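Local coordinates for tungsten-containing formylmethanofuran dehydrogenase 2 subunit C (PDB 5T5I), which is a subunit of the tungsten enzyme that reversibly fixes carbon dioxide onto methanofuran as formylmethanofuran, the first step of methanogenesis from carbon dioxide, at residues C[116-120]-C[135-141]; C[101-107]-C[121-127]; C[92-98]-C[111-117]; C[161-165]-C[177-183]. One frame throughout, in Å; residues are numbered along the deposited sequence.

Interaction 1: C[116-120]-C[135-141]; sequences WAGQD and YVGSSYR. With CA (calcium ion), chain B.
Trp116 lays one face of its indole over Tyr135, with Trp116 NE1 3.4 Å from Tyr135 CG. The two rings run side by side in the same direction, planes 4° apart, but are slid so far that they barely overlap. Both have CG anti to the carbonyl carbon (chi1 close to -60°) and nearly equal second torsions, which on matching backbones brings the rings out parallel. At the rim of the indole, Ser138 OG lies 3.3 Å from Trp116 CD1, and Arg141 NH2 approaches in the ring plane. Arg141 NH1 also donates to Tyr135 OH at 2.9 Å. A leucine in place of Tyr135 would probably leave the indole without its flat neighbour and Arg141 without the hydroxyl it grips. Next along the chain, Ala117 O accepts from Gly137 N (2.9 Å), and Gly118 O receives a CA-H...O contact from Gly137. The extended side chain of Gln119 carries NE2 to Ser139 O at 3.1 Å; this bond is straight (174°) but comes from above the carbonyl plane. Ser138 OG reaches the same oxygen in the carbonyl plane, on a lone pair, and a water bound to Trp116 NE1 adds a third donor. Asp120 N then bonds to Ser138 O at 2.8 Å, while a second water bridges Asp120 OD1 and Tyr140 N. Ser139 OG, hydrogen-bonded to Glu164, binds calcium at 2.7 Å together with Asp143 O and an acidic side chain of another chain. Matched type II turns, Trp116 to Gln119 and Tyr135 to Ser138, stack as corners of successive parallel beta-helix coils beside this intersubunit metal site.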
loop_
_atom_site.group_PDB
_atom_site.type_symbol
_atom_site.label_atom_id
_atom_site.label_comp_id
_atom_site.label_asym_id
_atom_site.label_seq_id
_atom_site.Cartn_x
_atom_site.Cartn_y
_atom_site.Cartn_z
ATOM N N TRP C 116 -20.468 37.858 -0.799
ATOM C CA TRP C 116 -20.777 38.821 0.279
ATOM C C TRP C 116 -22.273 39.162 0.406
ATOM O O TRP C 116 -22.629 40.233 0.895
ATOM C CB TRP C 116 -19.912 40.088 0.178
ATOM C CG TRP C 116 -18.465 39.791 0.414
ATOM C CD1 TRP C 116 -17.894 39.397 1.588
ATOM C CD2 TRP C 116 -17.419 39.779 -0.564
ATOM N NE1 TRP C 116 -16.562 39.115 1.398
ATOM C CE2 TRP C 116 -16.239 39.355 0.088
ATOM C CE3 TRP C 116 -17.360 40.093 -1.929
ATOM C CZ2 TRP C 116 -15.009 39.246 -0.581
ATOM C CZ3 TRP C 116 -16.150 39.948 -2.596
ATOM C CH2 TRP C 116 -14.994 39.540 -1.923
ATOM N N ALA C 117 -23.151 38.215 0.072
ATOM C CA ALA C 117 -24.587 38.402 0.271
ATOM C C ALA C 117 -24.810 38.427 1.783
ATOM O O ALA C 117 -24.368 37.519 2.482
ATOM C CB ALA C 117 -25.369 37.258 -0.356
ATOM N N GLY C 118 -25.406 39.495 2.291
ATOM C CA GLY C 118 -25.622 39.625 3.732
ATOM C C GLY C 118 -24.364 39.812 4.568
ATOM O O GLY C 118 -24.385 39.548 5.770
ATOM N N GLN C 119 -23.259 40.297 3.975
ATOM C CA GLN C 119 -22.034 40.581 4.745
ATOM C C GLN C 119 -22.380 41.561 5.873
ATOM O O GLN C 119 -23.129 42.514 5.632
ATOM C CB GLN C 119 -20.974 41.207 3.842
ATOM C CG GLN C 119 -19.666 41.639 4.563
ATOM C CD GLN C 119 -18.730 42.311 3.590
ATOM O OE1 GLN C 119 -19.160 43.089 2.741
ATOM N NE2 GLN C 119 -17.444 41.977 3.626
ATOM N N ASP C 120 -21.901 41.297 7.105
ATOM C CA ASP C 120 -22.166 42.164 8.276
ATOM C C ASP C 120 -23.673 42.385 8.604
ATOM O O ASP C 120 -24.022 43.414 9.174
ATOM C CB ASP C 120 -21.479 43.545 8.113
ATOM C CG ASP C 120 -19.976 43.486 8.163
ATOM O OD1 ASP C 120 -19.447 42.829 9.076
ATOM O OD2 ASP C 120 -19.333 44.176 7.348
ATOM N N TYR C 135 -18.513 33.795 1.014
ATOM C CA TYR C 135 -18.734 34.771 2.080
ATOM C C TYR C 135 -20.204 35.177 2.323
ATOM O O TYR C 135 -20.485 36.350 2.594
ATOM C CB TYR C 135 -17.867 36.039 1.825
ATOM C CG TYR C 135 -16.371 35.787 1.793
ATOM C CD1 TYR C 135 -15.677 35.448 2.948
ATOM C CD2 TYR C 135 -15.642 35.949 0.623
ATOM C CE1 TYR C 135 -14.302 35.213 2.923
ATOM C CE2 TYR C 135 -14.267 35.727 0.589
ATOM C CZ TYR C 135 -13.600 35.363 1.741
ATOM O OH TYR C 135 -12.242 35.149 1.706
ATOM N N VAL C 136 -21.134 34.210 2.290
ATOM C CA VAL C 136 -22.519 34.494 2.635
ATOM C C VAL C 136 -22.495 34.809 4.140
ATOM O O VAL C 136 -21.948 34.016 4.910
ATOM C CB VAL C 136 -23.477 33.300 2.375
ATOM C CG1 VAL C 136 -24.882 33.615 2.878
ATOM C CG2 VAL C 136 -23.519 32.914 0.895
ATOM N N GLY C 137 -23.057 35.948 4.531
ATOM C CA GLY C 137 -23.121 36.358 5.932
ATOM C C GLY C 137 -21.783 36.452 6.642
ATOM O O GLY C 137 -21.685 36.100 7.814
ATOM N N SER C 138 -20.751 36.936 5.950
ATOM C CA SER C 138 -19.384 37.049 6.484
ATOM C C SER C 138 -19.106 38.406 7.159
ATOM O O SER C 138 -19.966 39.283 7.217
ATOM C CB SER C 138 -18.383 36.870 5.341
ATOM O OG SER C 138 -18.353 38.050 4.559
ATOM N N SER C 139 -17.874 38.567 7.643
ATOM C CA SER C 139 -17.366 39.823 8.184
ATOM C C SER C 139 -16.617 40.566 7.040
ATOM O O SER C 139 -16.593 40.093 5.901
ATOM C CB SER C 139 -16.399 39.553 9.339
ATOM O OG SER C 139 -15.156 39.006 8.921
ATOM N N TYR C 140 -16.017 41.707 7.355
ATOM C CA TYR C 140 -15.171 42.468 6.435
ATOM C C TYR C 140 -13.705 42.124 6.752
ATOM O O TYR C 140 -13.389 41.786 7.894
ATOM C CB TYR C 140 -15.404 43.984 6.585
ATOM C CG TYR C 140 -14.512 44.823 5.697
ATOM C CD1 TYR C 140 -14.691 44.846 4.318
ATOM C CD2 TYR C 140 -13.462 45.566 6.232
ATOM C CE1 TYR C 140 -13.835 45.571 3.490
ATOM C CE2 TYR C 140 -12.608 46.304 5.415
ATOM C CZ TYR C 140 -12.796 46.304 4.042
ATOM O OH TYR C 140 -11.943 47.056 3.272
ATOM N N ARG C 141 -12.821 42.220 5.749
ATOM C CA ARG C 141 -11.364 41.987 5.912
ATOM C C ARG C 141 -10.815 42.676 7.170
ATOM O O ARG C 141 -11.124 43.842 7.438
ATOM C CB ARG C 141 -10.559 42.531 4.716
ATOM C CG ARG C 141 -10.933 41.957 3.329
ATOM C CD ARG C 141 -11.059 40.435 3.314
ATOM N NE ARG C 141 -11.279 39.899 1.966
ATOM C CZ ARG C 141 -11.346 38.601 1.663
ATOM N NH1 ARG C 141 -11.198 37.678 2.610
ATOM N NH2 ARG C 141 -11.540 38.217 0.413
HETATM CA CA CA B . -12.489 39.227 8.974
HETATM O O HOH W 1 -14.614 38.907 3.721
HETATM O O HOH W 2 -16.982 43.056 9.869
#

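Interaction 2: C[101-107]-C[121-127]; sequences GMKGGKI and MRGGEIE
Met102 O is gripped by two consecutive amides, Arg122 N at 2.9 Å and Gly123 N at 3.2 Å; the first is met nearly end-on, the second with a tilt of 22° from the carbonyl plane. The Met102 side chain turns back over the opposite segment: CG stands between the backbone N and the carbonyl carbon (chi1 70°), and SD packs 3.5 Å from Ile126 CG1. Met121 lies alongside, pointing the same way, its CE against Met102 CG. Gly124 passes close under Met102 CE and Gly105 O, where a side-chain carbon would clash with both. Beyond the glycines the chains pair as parallel strands, through Glu125 N to Gly105 O, Ile107 N to Glu125 O (3.0 Å) and Glu127 N to Ile107 O. On the face carrying Lys106 and Glu125, Lys106 stretches past Glu125 to form a salt bridge from NZ to Glu127 OE1 at 3.2 Å, while Glu127 OE2 bonds to His155. A methionine in place of Lys106 would probably leave Glu127 OE1 without its counter-charge. One water joins Gly105 O to Glu125 OE2. Strands 106-109 and 125-128 are neighbouring rungs of the beta-helix: Lys106 makes backbone bonds to Gly86 and Ile88 toward strand 87-90, and on the other side Met121 bonds to Ser148, ahead of strand 151-154.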
loop_
_atom_site.group_PDB
_atom_site.type_symbol
_atom_site.label_atom_id
_atom_site.label_comp_id
_atom_site.label_asym_id
_atom_site.label_seq_id
_atom_site.Cartn_x
_atom_site.Cartn_y
_atom_site.Cartn_z
ATOM N N GLY C 101 -24.930 44.560 5.497
ATOM C CA GLY C 101 -25.191 45.425 6.644
ATOM C C GLY C 101 -26.651 45.763 6.911
ATOM O O GLY C 101 -26.921 46.649 7.715
ATOM N N MET C 102 -27.613 45.061 6.295
ATOM C CA MET C 102 -29.034 45.373 6.517
ATOM C C MET C 102 -29.459 45.132 7.973
ATOM O O MET C 102 -28.909 44.262 8.653
ATOM C CB MET C 102 -29.960 44.662 5.505
ATOM C CG MET C 102 -30.072 43.170 5.661
ATOM S SD MET C 102 -31.142 42.462 4.363
ATOM C CE MET C 102 -32.703 42.777 5.019
ATOM N N LYS C 103 -30.366 45.993 8.457
ATOM C CA LYS C 103 -30.879 46.004 9.840
ATOM C C LYS C 103 -32.309 45.459 9.979
ATOM O O LYS C 103 -32.670 45.006 11.060
ATOM C CB LYS C 103 -30.798 47.427 10.415
ATOM C CG LYS C 103 -29.373 47.897 10.678
ATOM C CD LYS C 103 -29.177 49.396 10.441
ATOM C CE LYS C 103 -28.926 49.692 8.968
ATOM N NZ LYS C 103 -28.853 51.156 8.656
ATOM N N GLY C 104 -33.090 45.492 8.904
ATOM C CA GLY C 104 -34.463 44.995 8.904
ATOM C C GLY C 104 -35.056 44.951 7.508
ATOM O O GLY C 104 -34.397 45.330 6.538
ATOM N N GLY C 105 -36.301 44.503 7.413
ATOM C CA GLY C 105 -36.977 44.345 6.132
ATOM C C GLY C 105 -36.617 43.014 5.489
ATOM O O GLY C 105 -36.040 42.134 6.147
ATOM N N LYS C 106 -36.944 42.857 4.196
ATOM C CA LYS C 106 -36.705 41.602 3.480
ATOM C C LYS C 106 -36.265 41.803 2.032
ATOM O O LYS C 106 -36.828 42.633 1.321
ATOM C CB LYS C 106 -37.973 40.714 3.513
ATOM C CG LYS C 106 -37.746 39.322 2.885
ATOM C CD LYS C 106 -38.898 38.355 3.122
ATOM C CE LYS C 106 -38.512 36.928 2.757
ATOM N NZ LYS C 106 -39.338 36.376 1.657
ATOM N N ILE C 107 -35.291 40.993 1.587
ATOM C CA ILE C 107 -34.828 40.965 0.196
ATOM C C ILE C 107 -35.031 39.547 -0.341
ATOM O O ILE C 107 -34.558 38.588 0.273
ATOM C CB ILE C 107 -33.345 41.386 0.018
ATOM C CG1 ILE C 107 -33.077 42.784 0.608
ATOM C CG2 ILE C 107 -32.948 41.331 -1.479
ATOM C CD1 ILE C 107 -31.618 43.180 0.642
ATOM N N MET C 121 -24.547 41.429 8.286
ATOM C CA MET C 121 -25.990 41.571 8.534
ATOM C C MET C 121 -26.273 41.750 10.033
ATOM O O MET C 121 -25.613 41.120 10.864
ATOM C CB MET C 121 -26.728 40.338 7.993
ATOM C CG MET C 121 -28.235 40.448 7.968
ATOM S SD MET C 121 -28.915 38.928 7.243
ATOM C CE MET C 121 -30.603 39.430 6.942
ATOM N N ARG C 122 -27.218 42.641 10.361
ATOM C CA ARG C 122 -27.633 42.915 11.745
ATOM C C ARG C 122 -29.062 42.407 12.028
ATOM O O ARG C 122 -29.357 42.062 13.170
ATOM C CB ARG C 122 -27.540 44.421 12.073
ATOM C CG ARG C 122 -26.405 45.211 11.395
ATOM C CD ARG C 122 -25.251 45.541 12.298
ATOM N NE ARG C 122 -24.466 44.346 12.612
ATOM C CZ ARG C 122 -23.159 44.168 12.386
ATOM N NH1 ARG C 122 -22.427 45.134 11.836
ATOM N NH2 ARG C 122 -22.574 43.024 12.714
ATOM N N GLY C 123 -29.933 42.422 11.021
ATOM C CA GLY C 123 -31.324 41.989 11.163
ATOM C C GLY C 123 -32.067 41.891 9.845
ATOM O O GLY C 123 -31.529 42.261 8.795
ATOM N N GLY C 124 -33.298 41.393 9.908
ATOM C CA GLY C 124 -34.129 41.203 8.726
ATOM C C GLY C 124 -33.904 39.851 8.078
ATOM O O GLY C 124 -33.443 38.904 8.731
ATOM N N GLU C 125 -34.261 39.742 6.791
ATOM C CA GLU C 125 -34.201 38.481 6.056
ATOM C C GLU C 125 -33.724 38.662 4.643
ATOM O O GLU C 125 -34.119 39.612 3.978
ATOM C CB GLU C 125 -35.602 37.831 5.962
ATOM C CG GLU C 125 -36.269 37.448 7.269
ATOM C CD GLU C 125 -37.757 37.190 7.094
ATOM O OE1 GLU C 125 -38.136 36.090 6.634
ATOM O OE2 GLU C 125 -38.543 38.131 7.340
ATOM N N ILE C 126 -32.935 37.702 4.160
ATOM C CA ILE C 126 -32.470 37.599 2.776
ATOM C C ILE C 126 -32.849 36.199 2.325
ATOM O O ILE C 126 -32.555 35.232 3.033
ATOM C CB ILE C 126 -30.944 37.826 2.620
ATOM C CG1 ILE C 126 -30.574 39.271 3.031
ATOM C CG2 ILE C 126 -30.487 37.540 1.159
ATOM C CD1 ILE C 126 -29.088 39.538 3.147
ATOM N N GLU C 127 -33.481 36.081 1.158
ATOM C CA GLU C 127 -33.862 34.786 0.594
ATOM C C GLU C 127 -33.378 34.742 -0.855
ATOM O O GLU C 127 -33.766 35.595 -1.642
ATOM C CB GLU C 127 -35.382 34.567 0.679
ATOM C CG GLU C 127 -35.782 33.158 0.296
ATOM C CD GLU C 127 -37.160 32.733 0.765
ATOM O OE1 GLU C 127 -38.051 33.603 0.896
ATOM O OE2 GLU C 127 -37.348 31.519 0.998
HETATM O O HOH W 3 -37.913 40.754 7.784
#

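Interaction 3: C[92-98]-C[111-117]; sequences GNVNMYV and GNAGSWA
Two equivalent loops of adjacent beta-helix coils are stacked in register here, with asparagine, aliphatic and aromatic positions repeating from one to the next. At the first level Asn93 OD1 accepts from Asn112 N at 2.8 Å, in the carbonyl plane and on a lone pair, with the N-H nearly straight at 176°. Asn93 has CG anti to its carbonyl carbon (chi1 -49°), which turns the amide oxygen to the next coil. Asn112 OD1 in turn accepts a hydrogen bond from Asp131 N. Val94 N bonds to Asn112 O, and Val94 CG2 rests 3.7 Å from Ala113 CB. Gly114 N donates to Asn95 O at 3.1 Å and weakly to Val94 O; a side chain at Gly114 would run into the Asn95-Met96 peptide. A water links Asn95 O, Gly114 O and Val98 N. Further along, Tyr97 N bonds to Ser115 O. Met96 SD comes to the indole edge in its plane, 3.9 Å from Trp116 CZ3, a Met-aromatic contact. The Tyr97 ring is near parallel to Trp116, 13° apart and well offset, with Tyr97 CD1 3.6 Å from Trp116 CB, and lies on the opposite side of the indole from Tyr135. Tyr97 OH bonds to an acidic side chain of another chain, and Ser115 OG to Ser94 of subunit FwdD. Inward, Val98 CG1 meets Ala117 CB at 3.7 Å. This aliphatic side lines the helix interior: Val94 packs on Val109 and Val98 on Ile107 of strand 106-109, while Ala113 and Ala117 rest on Ile128 of strand 125-128.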
loop_
_atom_site.group_PDB
_atom_site.type_symbol
_atom_site.label_atom_id
_atom_site.label_comp_id
_atom_site.label_asym_id
_atom_site.label_seq_id
_atom_site.Cartn_x
_atom_site.Cartn_y
_atom_site.Cartn_z
ATOM N N GLY C 92 -34.603 38.181 -11.053
ATOM C CA GLY C 92 -33.383 37.864 -11.777
ATOM C C GLY C 92 -32.194 37.757 -10.843
ATOM O O GLY C 92 -32.369 37.624 -9.631
ATOM N N ASN C 93 -30.981 37.846 -11.392
ATOM C CA ASN C 93 -29.742 37.738 -10.606
ATOM C C ASN C 93 -29.270 39.084 -10.075
ATOM O O ASN C 93 -29.701 40.127 -10.566
ATOM C CB ASN C 93 -28.608 37.132 -11.445
ATOM C CG ASN C 93 -29.002 35.875 -12.187
ATOM O OD1 ASN C 93 -29.362 34.859 -11.576
ATOM N ND2 ASN C 93 -28.948 35.905 -13.506
ATOM N N VAL C 94 -28.368 39.043 -9.078
ATOM C CA VAL C 94 -27.700 40.216 -8.477
ATOM C C VAL C 94 -26.203 39.939 -8.408
ATOM O O VAL C 94 -25.805 38.779 -8.354
ATOM C CB VAL C 94 -28.237 40.623 -7.077
ATOM C CG1 VAL C 94 -29.702 41.038 -7.131
ATOM C CG2 VAL C 94 -28.021 39.528 -6.037
ATOM N N ASN C 95 -25.382 40.998 -8.350
ATOM C CA ASN C 95 -23.929 40.883 -8.208
ATOM C C ASN C 95 -23.592 40.796 -6.679
ATOM O O ASN C 95 -24.384 40.235 -5.902
ATOM C CB ASN C 95 -23.235 42.055 -8.937
ATOM C CG ASN C 95 -21.785 41.813 -9.323
ATOM O OD1 ASN C 95 -20.913 41.807 -8.474
ATOM N ND2 ASN C 95 -21.494 41.524 -10.581
ATOM N N MET C 96 -22.445 41.334 -6.240
ATOM C CA MET C 96 -21.990 41.218 -4.859
ATOM C C MET C 96 -22.715 42.137 -3.883
ATOM O O MET C 96 -23.367 43.089 -4.291
ATOM C CB MET C 96 -20.488 41.543 -4.793
ATOM C CG MET C 96 -19.599 40.585 -5.578
ATOM S SD MET C 96 -17.954 41.297 -5.816
ATOM C CE MET C 96 -17.259 40.132 -6.941
ATOM N N TYR C 97 -22.546 41.858 -2.582
ATOM C CA TYR C 97 -23.010 42.682 -1.448
ATOM C C TYR C 97 -24.516 42.877 -1.307
ATOM O O TYR C 97 -24.935 43.869 -0.708
ATOM C CB TYR C 97 -22.338 44.067 -1.498
ATOM C CG TYR C 97 -20.832 44.023 -1.634
ATOM C CD1 TYR C 97 -20.032 43.614 -0.573
ATOM C CD2 TYR C 97 -20.205 44.459 -2.796
ATOM C CE1 TYR C 97 -18.647 43.593 -0.679
ATOM C CE2 TYR C 97 -18.816 44.455 -2.911
ATOM C CZ TYR C 97 -18.040 44.014 -1.854
ATOM O OH TYR C 97 -16.670 43.997 -1.945
ATOM N N VAL C 98 -25.345 41.950 -1.795
ATOM C CA VAL C 98 -26.792 42.134 -1.660
ATOM C C VAL C 98 -27.166 42.140 -0.171
ATOM O O VAL C 98 -26.737 41.257 0.582
ATOM C CB VAL C 98 -27.648 41.135 -2.482
ATOM C CG1 VAL C 98 -27.606 39.724 -1.909
ATOM C CG2 VAL C 98 -29.090 41.624 -2.583
ATOM N N GLY C 111 -33.061 34.799 -8.723
ATOM C CA GLY C 111 -31.947 34.138 -9.388
ATOM C C GLY C 111 -30.788 33.893 -8.445
ATOM O O GLY C 111 -30.994 33.594 -7.263
ATOM N N ASN C 112 -29.559 34.046 -8.955
ATOM C CA ASN C 112 -28.329 33.867 -8.178
ATOM C C ASN C 112 -27.827 35.187 -7.582
ATOM O O ASN C 112 -28.209 36.266 -8.036
ATOM C CB ASN C 112 -27.223 33.262 -9.049
ATOM C CG ASN C 112 -27.650 32.016 -9.780
ATOM O OD1 ASN C 112 -28.236 31.103 -9.187
ATOM N ND2 ASN C 112 -27.426 31.969 -11.089
ATOM N N ALA C 113 -26.958 35.086 -6.558
ATOM C CA ALA C 113 -26.315 36.234 -5.912
ATOM C C ALA C 113 -24.799 36.039 -5.894
ATOM O O ALA C 113 -24.317 34.916 -5.764
ATOM C CB ALA C 113 -26.819 36.400 -4.487
ATOM N N GLY C 114 -24.068 37.138 -5.996
ATOM C CA GLY C 114 -22.611 37.127 -5.950
ATOM C C GLY C 114 -22.100 36.966 -4.536
ATOM O O GLY C 114 -22.886 36.749 -3.599
ATOM N N SER C 115 -20.779 37.105 -4.363
ATOM C CA SER C 115 -20.158 36.985 -3.049
ATOM C C SER C 115 -20.570 38.117 -2.109
ATOM O O SER C 115 -21.004 39.179 -2.556
ATOM C CB SER C 115 -18.634 36.942 -3.174
ATOM O OG SER C 115 -18.252 35.822 -3.949
ATOM N N TRP C 116 -20.468 37.858 -0.799
ATOM C CA TRP C 116 -20.777 38.821 0.279
ATOM C C TRP C 116 -22.273 39.162 0.406
ATOM O O TRP C 116 -22.629 40.233 0.895
ATOM C CB TRP C 116 -19.912 40.088 0.178
ATOM C CG TRP C 116 -18.465 39.791 0.414
ATOM C CD1 TRP C 116 -17.894 39.397 1.588
ATOM C CD2 TRP C 116 -17.419 39.779 -0.564
ATOM N NE1 TRP C 116 -16.562 39.115 1.398
ATOM C CE2 TRP C 116 -16.239 39.355 0.088
ATOM C CE3 TRP C 116 -17.360 40.093 -1.929
ATOM C CZ2 TRP C 116 -15.009 39.246 -0.581
ATOM C CZ3 TRP C 116 -16.150 39.948 -2.596
ATOM C CH2 TRP C 116 -14.994 39.540 -1.923
ATOM N N ALA C 117 -23.151 38.215 0.072
ATOM C CA ALA C 117 -24.587 38.402 0.271
ATOM C C ALA C 117 -24.810 38.427 1.783
ATOM O O ALA C 117 -24.368 37.519 2.482
ATOM C CB ALA C 117 -25.369 37.258 -0.356
HETATM O O HOH W 4 -24.573 39.323 -3.227
#

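Interaction 4: C[161-165]-C[177-183]; sequences EIGEY and VNIMPGI
The CG2 methyl of Ile183 presses on the aliphatic part of Glu164, 3.5 Å from its CG, and also touches Glu161 CB at 3.9 Å. Ile183 has CG1 anti to the backbone N (chi1 -173°), which leaves CG2 as the branch turned to the two glutamates. Glu161 runs alongside Met180, its CG 4.0 Å from Met180 CE. Where these carbon chains end, the carboxylates meet other partners: Glu161 OE1 and Glu164 OE2 form salt bridges to basic side chains of another chain, and Glu164 OE1 bonds to Ser139. Across the contact, Ile162 crosses Pro181 obliquely, with Ile162 CG1 3.6 Å from Pro181 CB, and packs on Ile171 and Ile173 of strand 170-173. Three backbone bonds join the two coils. Glu161 N donates to Ile179 O, which also takes a hydrogen from a water; Gly182 N reaches Ile162 O at 2.7 Å, and Tyr165 N reaches Ile183 O at 3.0 Å. The last two are nearly straight, each 169° at the hydrogen. Gly163 and Gly182 both have positive phi, as suits the third position of the type II turns Glu161 to Glu164 and Met180 to Ile183. Such turns piled one on another are corners of a parallel beta-helix; here the corner has an apolar inner side and acidic groups turned to the partner subunit, next to the calcium site.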
loop_
_atom_site.group_PDB
_atom_site.type_symbol
_atom_site.label_atom_id
_atom_site.label_comp_id
_atom_site.label_asym_id
_atom_site.label_seq_id
_atom_site.Cartn_x
_atom_site.Cartn_y
_atom_site.Cartn_z
ATOM N N GLU C 161 -16.390 29.726 2.857
ATOM C CA GLU C 161 -16.381 30.612 4.012
ATOM C C GLU C 161 -17.730 31.258 4.336
ATOM O O GLU C 161 -17.789 32.433 4.711
ATOM C CB GLU C 161 -15.271 31.675 3.821
ATOM C CG GLU C 161 -13.877 31.073 3.677
ATOM C CD GLU C 161 -12.807 32.126 3.484
ATOM O OE1 GLU C 161 -12.357 32.718 4.492
ATOM O OE2 GLU C 161 -12.492 32.435 2.312
ATOM N N ILE C 162 -18.822 30.480 4.232
ATOM C CA ILE C 162 -20.113 31.025 4.604
ATOM C C ILE C 162 -20.091 31.205 6.144
ATOM O O ILE C 162 -19.477 30.405 6.861
ATOM C CB ILE C 162 -21.333 30.174 4.121
ATOM C CG1 ILE C 162 -21.421 28.820 4.824
ATOM C CG2 ILE C 162 -21.350 29.986 2.579
ATOM C CD1 ILE C 162 -22.832 28.395 5.016
ATOM N N GLY C 163 -20.658 32.294 6.616
ATOM C CA GLY C 163 -20.669 32.611 8.040
ATOM C C GLY C 163 -19.302 32.853 8.655
ATOM O O GLY C 163 -19.090 32.588 9.841
ATOM N N GLU C 164 -18.362 33.365 7.864
ATOM C CA GLU C 164 -17.006 33.685 8.325
ATOM C C GLU C 164 -17.058 34.725 9.465
ATOM O O GLU C 164 -17.669 35.775 9.301
ATOM C CB GLU C 164 -16.171 34.174 7.126
ATOM C CG GLU C 164 -14.749 34.638 7.441
ATOM C CD GLU C 164 -14.485 36.125 7.305
ATOM O OE1 GLU C 164 -15.461 36.900 7.218
ATOM O OE2 GLU C 164 -13.307 36.530 7.413
ATOM N N TYR C 165 -16.489 34.386 10.644
ATOM C CA TYR C 165 -16.511 35.231 11.861
ATOM C C TYR C 165 -17.964 35.566 12.340
ATOM O O TYR C 165 -18.195 36.606 12.955
ATOM C CB TYR C 165 -15.663 36.523 11.697
ATOM C CG TYR C 165 -14.175 36.341 11.908
ATOM C CD1 TYR C 165 -13.633 36.291 13.185
ATOM C CD2 TYR C 165 -13.305 36.269 10.830
ATOM C CE1 TYR C 165 -12.258 36.146 13.385
ATOM C CE2 TYR C 165 -11.933 36.130 11.013
ATOM C CZ TYR C 165 -11.412 36.055 12.293
ATOM O OH TYR C 165 -10.060 35.909 12.450
ATOM N N VAL C 177 -22.327 23.132 -0.024
ATOM C CA VAL C 177 -21.287 24.151 0.145
ATOM C C VAL C 177 -19.940 23.531 -0.233
ATOM O O VAL C 177 -19.793 22.302 -0.257
ATOM C CB VAL C 177 -21.221 24.840 1.531
ATOM C CG1 VAL C 177 -22.539 25.520 1.884
ATOM C CG2 VAL C 177 -20.802 23.871 2.618
ATOM N N ASN C 178 -18.943 24.380 -0.474
ATOM C CA ASN C 178 -17.613 23.910 -0.817
ATOM C C ASN C 178 -16.760 23.739 0.452
ATOM O O ASN C 178 -17.001 22.774 1.177
ATOM C CB ASN C 178 -16.982 24.789 -1.901
ATOM C CG ASN C 178 -15.731 24.175 -2.477
ATOM O OD1 ASN C 178 -15.745 23.037 -2.894
ATOM N ND2 ASN C 178 -14.643 24.907 -2.566
ATOM N N ILE C 179 -15.802 24.642 0.764
ATOM C CA ILE C 179 -14.965 24.438 1.947
ATOM C C ILE C 179 -15.086 25.558 2.972
ATOM O O ILE C 179 -15.499 26.666 2.661
ATOM C CB ILE C 179 -13.484 24.179 1.569
ATOM C CG1 ILE C 179 -12.822 25.426 0.918
ATOM C CG2 ILE C 179 -13.370 22.949 0.673
ATOM C CD1 ILE C 179 -11.291 25.333 0.802
ATOM N N MET C 180 -14.737 25.231 4.209
ATOM C CA MET C 180 -14.635 26.145 5.348
ATOM C C MET C 180 -15.922 26.904 5.735
ATOM O O MET C 180 -15.829 28.079 6.109
ATOM C CB MET C 180 -13.471 27.132 5.119
ATOM C CG MET C 180 -12.167 26.427 4.774
ATOM S SD MET C 180 -10.652 27.419 4.606
ATOM C CE MET C 180 -10.980 28.347 3.099
ATOM N N PRO C 181 -17.112 26.253 5.765
ATOM C CA PRO C 181 -18.294 26.949 6.301
ATOM C C PRO C 181 -18.125 27.127 7.814
ATOM O O PRO C 181 -17.599 26.230 8.481
ATOM C CB PRO C 181 -19.444 25.991 5.983
ATOM C CG PRO C 181 -18.818 24.639 6.008
ATOM C CD PRO C 181 -17.425 24.843 5.435
ATOM N N GLY C 182 -18.509 28.290 8.327
ATOM C CA GLY C 182 -18.367 28.612 9.745
ATOM C C GLY C 182 -16.942 28.865 10.218
ATOM O O GLY C 182 -16.666 28.782 11.424
ATOM N N ILE C 183 -16.021 29.179 9.280
ATOM C CA ILE C 183 -14.619 29.512 9.601
ATOM C C ILE C 183 -14.595 30.651 10.651
ATOM O O ILE C 183 -15.264 31.657 10.461
ATOM C CB ILE C 183 -13.800 29.878 8.326
ATOM C CG1 ILE C 183 -12.282 30.059 8.636
ATOM C CG2 ILE C 183 -14.362 31.113 7.602
ATOM C CD1 ILE C 183 -11.471 28.802 8.514
HETATM O O HOH W 5 -18.576 27.435 2.877
#

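Overall arrangement
The contacts join successive coils of the same beta-helix. Interactions 1 and 3 share Trp116 and Ala117, and the coil before is tied in by a probable hydrogen bond from Gly118 N to Val98 O (2.8 Å). Interaction 2 continues from interaction 1 around the corner, where Gly101 N lies 2.7 Å from Gln119 O, and its centre is about 12 Å from that of interaction 1. On the other side, interaction 4 carries the stack on: Gly163 N meets Val136 O, and Glu164 OE1 meets Ser139 OG, both at 2.7 Å. That second link sets Glu164 beside the calcium ion bound by interaction 1. Interactions 2 and 4 do not touch, their centres being about 19 Å apart.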